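Local coordinates for protein endo-1,3-beta-glucanase (Streptomyces sioyaensis, PDB 3DGT) that hydrolyses internal 1,3-beta-glucosidic bonds of 1,3-beta-glucans, the chain here being the catalytic domain of a longer, probably secreted, glycoside hydrolase of family 16, at residues 117-122 against 240-245; 147-152 against 247-252. One frame throughout, in Å; residues are numbered along the deposited sequence.

Contact 1 of 2, residues 117-122 against 240-245; sequences AGYWPA and LNVAMG
Backbone bonds join Trp-120 to Ala-243 and Ala-122 to Asn-241, each pair exchanging amide and carbonyl in both directions; Trp-120 N, for example, lies 2.9 Å from Ala-243 O. One further bond lies just before the start of strand 119-127, where Gly-245 N meets Gly-118 O at 2.8 Å in an almost straight line (174°). The CA of Met-244 adds a C-H...O contact to that same oxygen.

Aromatic and apolar contacts divide between the two faces of this antiparallel ladder. Tyr-119, Pro-121, Val-242 and Met-244 share one of them. The Met-244 chain leaves with CG opposite the backbone N (chi1 -173°), then bends twice, bringing CE over the face of the Tyr-119 ring, 4.0 Å from its centre; SD follows obliquely in a Met-aromatic contact. Val-242 CG2 lies 4.2 Å from Pro-121 CB. Strands 119-127 and 236-244 are neighbours in the beta-sandwich (jelly roll) of family 16, and this face packs on side chains of strands 68-74 and 266-276.

On the other face Trp-120 CB rests 3.9 Å from Ala-243 CB, and the indole NE1 is bonded to Glu-147. Gly-245 O approaches the indole edge in its plane, 3.2 Å from Trp-120 CE3, and although buried it finds no hydrogen-bond partner. Asn-241 OD1 comes within 3.5 Å of Ala-122 CB while accepting a bond from Trp-124 NE1.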
ATOM      1  N   ALA A 117      -3.330 -18.427   3.970  1.00 11.07           N
ATOM      2  CA  ALA A 117      -3.848 -18.417   2.609  1.00 11.61           C
ATOM      3  C   ALA A 117      -4.915 -17.343   2.445  1.00 11.38           C
ATOM      4  O   ALA A 117      -5.929 -17.324   3.163  1.00 11.44           O
ATOM      5  CB  ALA A 117      -4.382 -19.790   2.228  1.00 11.85           C
ATOM      6  N   GLY A 118      -4.668 -16.427   1.516  1.00 10.95           N
ATOM      7  CA  GLY A 118      -5.599 -15.332   1.260  1.00 10.57           C
ATOM      8  C   GLY A 118      -5.179 -13.972   1.799  1.00 10.12           C
ATOM      9  O   GLY A 118      -5.679 -12.951   1.336  1.00 10.87           O
ATOM     10  N   TYR A 119      -4.265 -13.949   2.768  1.00 10.61           N
ATOM     11  CA  TYR A 119      -3.816 -12.682   3.364  1.00 10.50           C
ATOM     12  C   TYR A 119      -3.102 -11.825   2.329  1.00 10.92           C
ATOM     13  O   TYR A 119      -2.092 -12.247   1.760  1.00 10.93           O
ATOM     14  CB  TYR A 119      -2.860 -12.923   4.535  1.00 10.80           C
ATOM     15  CG  TYR A 119      -3.519 -13.042   5.892  1.00 10.55           C
ATOM     16  CD1 TYR A 119      -4.083 -14.244   6.320  1.00 10.75           C
ATOM     17  CD2 TYR A 119      -3.521 -11.964   6.770  1.00 11.01           C
ATOM     18  CE1 TYR A 119      -4.671 -14.351   7.587  1.00 10.45           C
ATOM     19  CE2 TYR A 119      -4.097 -12.059   8.036  1.00 10.73           C
ATOM     20  CZ  TYR A 119      -4.671 -13.246   8.428  1.00 10.93           C
ATOM     21  OH  TYR A 119      -5.237 -13.336   9.676  1.00 10.79           O
ATOM     22  N   TRP A 120      -3.616 -10.619   2.112  1.00 11.08           N
ATOM     23  CA  TRP A 120      -3.048  -9.700   1.126  1.00 11.15           C
ATOM     24  C   TRP A 120      -2.876  -8.291   1.706  1.00 11.31           C
ATOM     25  O   TRP A 120      -3.663  -7.399   1.427  1.00 11.10           O
ATOM     26  CB  TRP A 120      -3.946  -9.702  -0.120  1.00 11.09           C
ATOM     27  CG  TRP A 120      -3.533  -8.852  -1.306  1.00 10.67           C
ATOM     28  CD1 TRP A 120      -2.372  -8.136  -1.474  1.00 11.36           C
ATOM     29  CD2 TRP A 120      -4.269  -8.706  -2.521  1.00 10.54           C
ATOM     30  NE1 TRP A 120      -2.372  -7.522  -2.710  1.00 10.85           N
ATOM     31  CE2 TRP A 120      -3.527  -7.857  -3.369  1.00 10.28           C
ATOM     32  CE3 TRP A 120      -5.509  -9.184  -2.965  1.00 11.26           C
ATOM     33  CZ2 TRP A 120      -3.972  -7.506  -4.645  1.00 11.02           C
ATOM     34  CZ3 TRP A 120      -5.948  -8.831  -4.225  1.00 10.89           C
ATOM     35  CH2 TRP A 120      -5.184  -8.001  -5.053  1.00 11.66           C
ATOM     36  N   PRO A 121      -1.832  -8.093   2.526  1.00 10.62           N
ATOM     37  CA  PRO A 121      -1.524  -6.755   3.022  1.00 10.88           C
ATOM     38  C   PRO A 121      -0.976  -5.860   1.912  1.00 10.70           C
ATOM     39  O   PRO A 121      -0.346  -6.344   0.958  1.00 10.64           O
ATOM     40  CB  PRO A 121      -0.440  -7.018   4.072  1.00 10.70           C
ATOM     41  CG  PRO A 121       0.259  -8.248   3.564  1.00 10.45           C
ATOM     42  CD  PRO A 121      -0.863  -9.096   3.015  1.00 10.87           C
ATOM     43  N   ALA A 122      -1.208  -4.562   2.041  1.00 10.57           N
ATOM     44  CA  ALA A 122      -0.733  -3.605   1.040  1.00 10.59           C
ATOM     45  C   ALA A 122      -0.549  -2.215   1.626  1.00 10.78           C
ATOM     46  O   ALA A 122      -1.285  -1.789   2.530  1.00 10.84           O
ATOM     47  CB  ALA A 122      -1.664  -3.562  -0.163  1.00 11.15           C
ATOM     48  N   LEU A 240      -3.568   2.035   3.187  1.00 10.80           N
ATOM     49  CA  LEU A 240      -3.131   0.855   3.951  1.00 10.70           C
ATOM     50  C   LEU A 240      -4.314  -0.101   4.058  1.00 10.99           C
ATOM     51  O   LEU A 240      -5.417   0.318   4.394  1.00 11.03           O
ATOM     52  CB  LEU A 240      -2.696   1.254   5.363  1.00 11.10           C
ATOM     53  CG  LEU A 240      -1.398   2.053   5.487  1.00 12.12           C
ATOM     54  CD1 LEU A 240      -1.338   2.684   6.866  1.00 12.77           C
ATOM     55  CD2 LEU A 240      -0.193   1.170   5.265  1.00 14.39           C
ATOM     56  N   ASN A 241      -4.092  -1.381   3.778  1.00 11.14           N
ATOM     57  CA  ASN A 241      -5.154  -2.370   3.911  1.00 11.15           C
ATOM     58  C   ASN A 241      -4.635  -3.773   4.101  1.00 10.98           C
ATOM     59  O   ASN A 241      -3.471  -4.056   3.838  1.00 11.00           O
ATOM     60  CB  ASN A 241      -6.080  -2.340   2.683  1.00 12.02           C
ATOM     61  CG  ASN A 241      -5.369  -2.749   1.405  1.00 12.58           C
ATOM     62  OD1 ASN A 241      -4.640  -1.961   0.806  1.00 12.58           O
ATOM     63  ND2 ASN A 241      -5.575  -3.989   0.988  1.00 12.67           N
ATOM     64  N   VAL A 242      -5.518  -4.655   4.557  1.00 10.79           N
ATOM     65  CA  VAL A 242      -5.280  -6.085   4.397  1.00 10.81           C
ATOM     66  C   VAL A 242      -6.497  -6.687   3.701  1.00 10.84           C
ATOM     67  O   VAL A 242      -7.562  -6.853   4.291  1.00 10.94           O
ATOM     68  CB  VAL A 242      -4.960  -6.815   5.730  1.00 10.91           C
ATOM     69  CG1 VAL A 242      -4.615  -8.271   5.433  1.00 12.01           C
ATOM     70  CG2 VAL A 242      -3.801  -6.131   6.487  1.00 11.16           C
ATOM     71  N   ALA A 243      -6.335  -6.986   2.419  1.00 10.36           N
ATOM     72  CA  ALA A 243      -7.372  -7.687   1.673  1.00 10.99           C
ATOM     73  C   ALA A 243      -7.348  -9.164   2.055  1.00 10.84           C
ATOM     74  O   ALA A 243      -6.330  -9.673   2.521  1.00 10.87           O
ATOM     75  CB  ALA A 243      -7.165  -7.502   0.165  1.00 11.03           C
ATOM     76  N   MET A 244      -8.479  -9.841   1.867  1.00 11.13           N
ATOM     77  CA  MET A 244      -8.574 -11.287   2.053  1.00 11.92           C
ATOM     78  C   MET A 244      -9.061 -11.935   0.762  1.00 11.68           C
ATOM     79  O   MET A 244     -10.197 -11.719   0.339  1.00 12.16           O
ATOM     80  CB  MET A 244      -9.542 -11.614   3.198  1.00 11.94           C
ATOM     81  CG  MET A 244      -9.597 -13.091   3.591  1.00 14.03           C
ATOM     82  SD  MET A 244      -7.981 -13.758   4.029  1.00 16.14           S
ATOM     83  CE  MET A 244      -7.421 -12.402   5.125  1.00 12.14           C
ATOM     84  N   GLY A 245      -8.191 -12.730   0.143  1.00 11.67           N
ATOM     85  CA  GLY A 245      -8.516 -13.399  -1.118  1.00 12.56           C
ATOM     86  C   GLY A 245      -8.323 -12.501  -2.321  1.00 12.72           C
ATOM     87  O   GLY A 245      -7.629 -11.483  -2.249  1.00 13.54           O
TER

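Contact 2 of 2, residues 147-152 against 247-252; sequences ENVQGL and GFPGAF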
ATOM      1  N   GLU A 147       3.307  -4.884  -1.397  1.00 11.73           N
ATOM      2  CA  GLU A 147       2.237  -5.871  -1.404  1.00 11.44           C
ATOM      3  C   GLU A 147       2.848  -7.204  -1.028  1.00 11.17           C
ATOM      4  O   GLU A 147       4.038  -7.441  -1.247  1.00 10.74           O
ATOM      5  CB  GLU A 147       1.581  -6.008  -2.774  1.00 12.04           C
ATOM      6  CG  GLU A 147       0.744  -4.833  -3.199  1.00 12.65           C
ATOM      7  CD  GLU A 147       0.098  -5.095  -4.530  1.00 13.28           C
ATOM      8  OE1 GLU A 147       0.798  -4.962  -5.549  1.00 13.51           O
ATOM      9  OE2 GLU A 147      -1.096  -5.456  -4.565  1.00 14.61           O
ATOM     10  N   ASN A 148       2.020  -8.075  -0.474  1.00 11.44           N
ATOM     11  CA  ASN A 148       2.430  -9.422  -0.128  1.00 11.19           C
ATOM     12  C   ASN A 148       1.217 -10.330  -0.157  1.00 11.04           C
ATOM     13  O   ASN A 148       0.085  -9.878   0.046  1.00 11.37           O
ATOM     14  CB  ASN A 148       3.074  -9.441   1.257  1.00 11.71           C
ATOM     15  CG  ASN A 148       3.283 -10.848   1.785  1.00 11.63           C
ATOM     16  OD1 ASN A 148       2.486 -11.340   2.586  1.00 12.59           O
ATOM     17  ND2 ASN A 148       4.353 -11.514   1.329  1.00 10.63           N
ATOM     18  N   VAL A 149       1.456 -11.613  -0.393  1.00 11.01           N
ATOM     19  CA  VAL A 149       0.399 -12.611  -0.264  1.00 11.32           C
ATOM     20  C   VAL A 149       0.918 -13.856   0.430  1.00 11.63           C
ATOM     21  O   VAL A 149       2.121 -14.144   0.405  1.00 11.60           O
ATOM     22  CB  VAL A 149      -0.253 -13.001  -1.633  1.00 11.93           C
ATOM     23  CG1 VAL A 149      -0.998 -11.825  -2.245  1.00 12.42           C
ATOM     24  CG2 VAL A 149       0.801 -13.558  -2.616  1.00 12.43           C
ATOM     25  N   GLN A 150      -0.007 -14.571   1.076  1.00 11.31           N
ATOM     26  CA  GLN A 150       0.226 -15.948   1.530  1.00 11.37           C
ATOM     27  C   GLN A 150       1.245 -16.092   2.659  1.00 11.19           C
ATOM     28  O   GLN A 150       1.743 -17.193   2.905  1.00 11.72           O
ATOM     29  CB  GLN A 150       0.625 -16.869   0.349  1.00 11.10           C
ATOM     30  CG  GLN A 150      -0.237 -16.775  -0.928  1.00 11.69           C
ATOM     31  CD  GLN A 150      -1.714 -16.995  -0.681  1.00 12.94           C
ATOM     32  OE1 GLN A 150      -2.377 -16.192  -0.021  1.00 12.20           O
ATOM     33  NE2 GLN A 150      -2.246 -18.089  -1.225  1.00 13.28           N
ATOM     34  N   GLY A 151       1.536 -14.996   3.358  1.00 11.29           N
ATOM     35  CA  GLY A 151       2.562 -14.990   4.404  1.00 11.65           C
ATOM     36  C   GLY A 151       3.950 -15.357   3.922  1.00 11.91           C
ATOM     37  O   GLY A 151       4.800 -15.788   4.717  1.00 12.35           O
ATOM     38  N   LEU A 152       4.199 -15.165   2.627  1.00 11.60           N
ATOM     39  CA  LEU A 152       5.511 -15.466   2.055  1.00 11.38           C
ATOM     40  C   LEU A 152       6.528 -14.392   2.426  1.00 11.35           C
ATOM     41  O   LEU A 152       6.191 -13.206   2.518  1.00 10.95           O
ATOM     42  CB  LEU A 152       5.411 -15.577   0.533  1.00 11.29           C
ATOM     43  CG  LEU A 152       4.656 -16.787  -0.023  1.00 12.06           C
ATOM     44  CD1 LEU A 152       4.302 -16.599  -1.490  1.00 13.20           C
ATOM     45  CD2 LEU A 152       5.478 -18.063   0.150  1.00 13.15           C
ATOM     46  N   GLY A 247      -7.393 -11.841  -6.586  1.00 12.95           N
ATOM     47  CA  GLY A 247      -6.558 -12.298  -7.687  1.00 12.93           C
ATOM     48  C   GLY A 247      -5.100 -12.559  -7.352  1.00 13.38           C
ATOM     49  O   GLY A 247      -4.514 -13.529  -7.846  1.00 13.93           O
ATOM     50  N   PHE A 248      -4.507 -11.706  -6.522  1.00 13.23           N
ATOM     51  CA  PHE A 248      -3.078 -11.864  -6.185  1.00 13.33           C
ATOM     52  C   PHE A 248      -2.873 -13.164  -5.384  1.00 13.37           C
ATOM     53  O   PHE A 248      -2.091 -14.026  -5.803  1.00 13.70           O
ATOM     54  CB  PHE A 248      -2.562 -10.620  -5.447  1.00 13.73           C
ATOM     55  CG  PHE A 248      -1.061 -10.393  -5.524  1.00 14.08           C
ATOM     56  CD1 PHE A 248      -0.161 -11.447  -5.645  1.00 15.64           C
ATOM     57  CD2 PHE A 248      -0.562  -9.088  -5.428  1.00 15.10           C
ATOM     58  CE1 PHE A 248       1.215 -11.212  -5.682  1.00 16.37           C
ATOM     59  CE2 PHE A 248       0.820  -8.835  -5.470  1.00 16.48           C
ATOM     60  CZ  PHE A 248       1.703  -9.907  -5.602  1.00 16.56           C
ATOM     61  N   PRO A 249      -3.589 -13.346  -4.256  1.00 12.88           N
ATOM     62  CA  PRO A 249      -3.455 -14.667  -3.623  1.00 12.59           C
ATOM     63  C   PRO A 249      -3.855 -15.817  -4.546  1.00 12.71           C
ATOM     64  O   PRO A 249      -3.294 -16.904  -4.447  1.00 12.62           O
ATOM     65  CB  PRO A 249      -4.400 -14.587  -2.413  1.00 12.91           C
ATOM     66  CG  PRO A 249      -4.565 -13.129  -2.152  1.00 12.95           C
ATOM     67  CD  PRO A 249      -4.469 -12.448  -3.484  1.00 12.70           C
ATOM     68  N   GLY A 250      -4.794 -15.567  -5.453  1.00 13.17           N
ATOM     69  CA  GLY A 250      -5.222 -16.596  -6.404  1.00 14.30           C
ATOM     70  C   GLY A 250      -4.111 -17.109  -7.300  1.00 14.58           C
ATOM     71  O   GLY A 250      -4.162 -18.252  -7.763  1.00 15.81           O
ATOM     72  N   ALA A 251      -3.110 -16.265  -7.552  1.00 14.76           N
ATOM     73  CA  ALA A 251      -1.980 -16.630  -8.399  1.00 14.64           C
ATOM     74  C   ALA A 251      -0.906 -17.391  -7.618  1.00 14.68           C
ATOM     75  O   ALA A 251       0.045 -17.918  -8.213  1.00 15.02           O
ATOM     76  CB  ALA A 251      -1.394 -15.400  -9.064  1.00 14.92           C
ATOM     77  N   PHE A 252      -1.073 -17.441  -6.292  1.00 14.03           N
ATOM     78  CA  PHE A 252      -0.133 -18.103  -5.379  1.00 13.95           C
ATOM     79  C   PHE A 252      -0.811 -19.122  -4.456  1.00 13.85           C
ATOM     80  O   PHE A 252      -0.448 -19.261  -3.285  1.00 14.25           O
ATOM     81  CB  PHE A 252       0.659 -17.057  -4.576  1.00 13.64           C
ATOM     82  CG  PHE A 252       1.630 -16.282  -5.416  1.00 13.86           C
ATOM     83  CD1 PHE A 252       1.191 -15.227  -6.217  1.00 13.61           C
ATOM     84  CD2 PHE A 252       2.976 -16.642  -5.455  1.00 15.19           C
ATOM     85  CE1 PHE A 252       2.080 -14.525  -7.030  1.00 15.16           C
ATOM     86  CE2 PHE A 252       3.873 -15.945  -6.254  1.00 14.13           C
ATOM     87  CZ  PHE A 252       3.426 -14.893  -7.053  1.00 15.57           C
TER
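Phe-248 presents a ring edge to the carboxylate of Glu-147: CD of Glu-147 lies in the ring plane, OE2 is 3.8 Å from Phe-248 CD2, and the two flat groups stand 81° apart. Val-149 comes at the same ring obliquely, its CG1 3.5 Å from Phe-248 CD1, and Trp-120 and Trp-156 make edge-to-face contacts with it. The second ring, Phe-252, has Phe-248 O at its edge, while Val-149 CG2 and Leu-152 CD1 approach obliquely, the former 4.0 Å from Phe-252 CD1. Both methyls of Val-149 touch Phe-248; CG1 also meets the Pro-249 ring and CG2 the Phe-252 ring.

The Gln-150 side chain bends at chi2 (-55°) and lays its amide across Pro-249, with OE1 3.5 Å from Pro-249 CB. Its NE2 donates to Phe-252 O at 3.0 Å; the acceptor lies near the amide plane of Gln-150, but the donor stands well above the carbonyl plane of Phe-252. Gln-150 and Gly-151 are the central residues of a type I' turn, which joins the strand ending at Glu-147 to strand 155-160 and packs here on the short helix 247-250.

Glu-147 closes the Glu-Leu-Asp-Ile-Met-Glu run that fits the E-x-D-x-x-E signature of family 16, and its OE2 also accepts a bond from Trp-120 NE1. For Gln-150, NE2 bonds to Gly-254 O as well and OE1 accepts from Gly-118 N, an arrangement that uses each end of the amide for its own chemistry and so fixes which way round it sits.

Four segments alternate along the chain, so the two contacts cross. Starting from the N terminus, 117-122 opens strand 119-127; 147-152 follows as the turn leading to strand 155-160. Then 240-245, the end of strand 236-244, returns to the first segment, and contact 1 closes a loop of 117 residues. Two residues further on, helix 247-250 begins and packs on the turn: contact 2 closes a loop of 94. Their centres are about 8 Å apart, and Trp-120 bridges them, its CE3 3.5 Å from Pro-249 CD. Together they tie two neighbouring strands of the sandwich to the turn that runs beside the first and the short helix that follows the second.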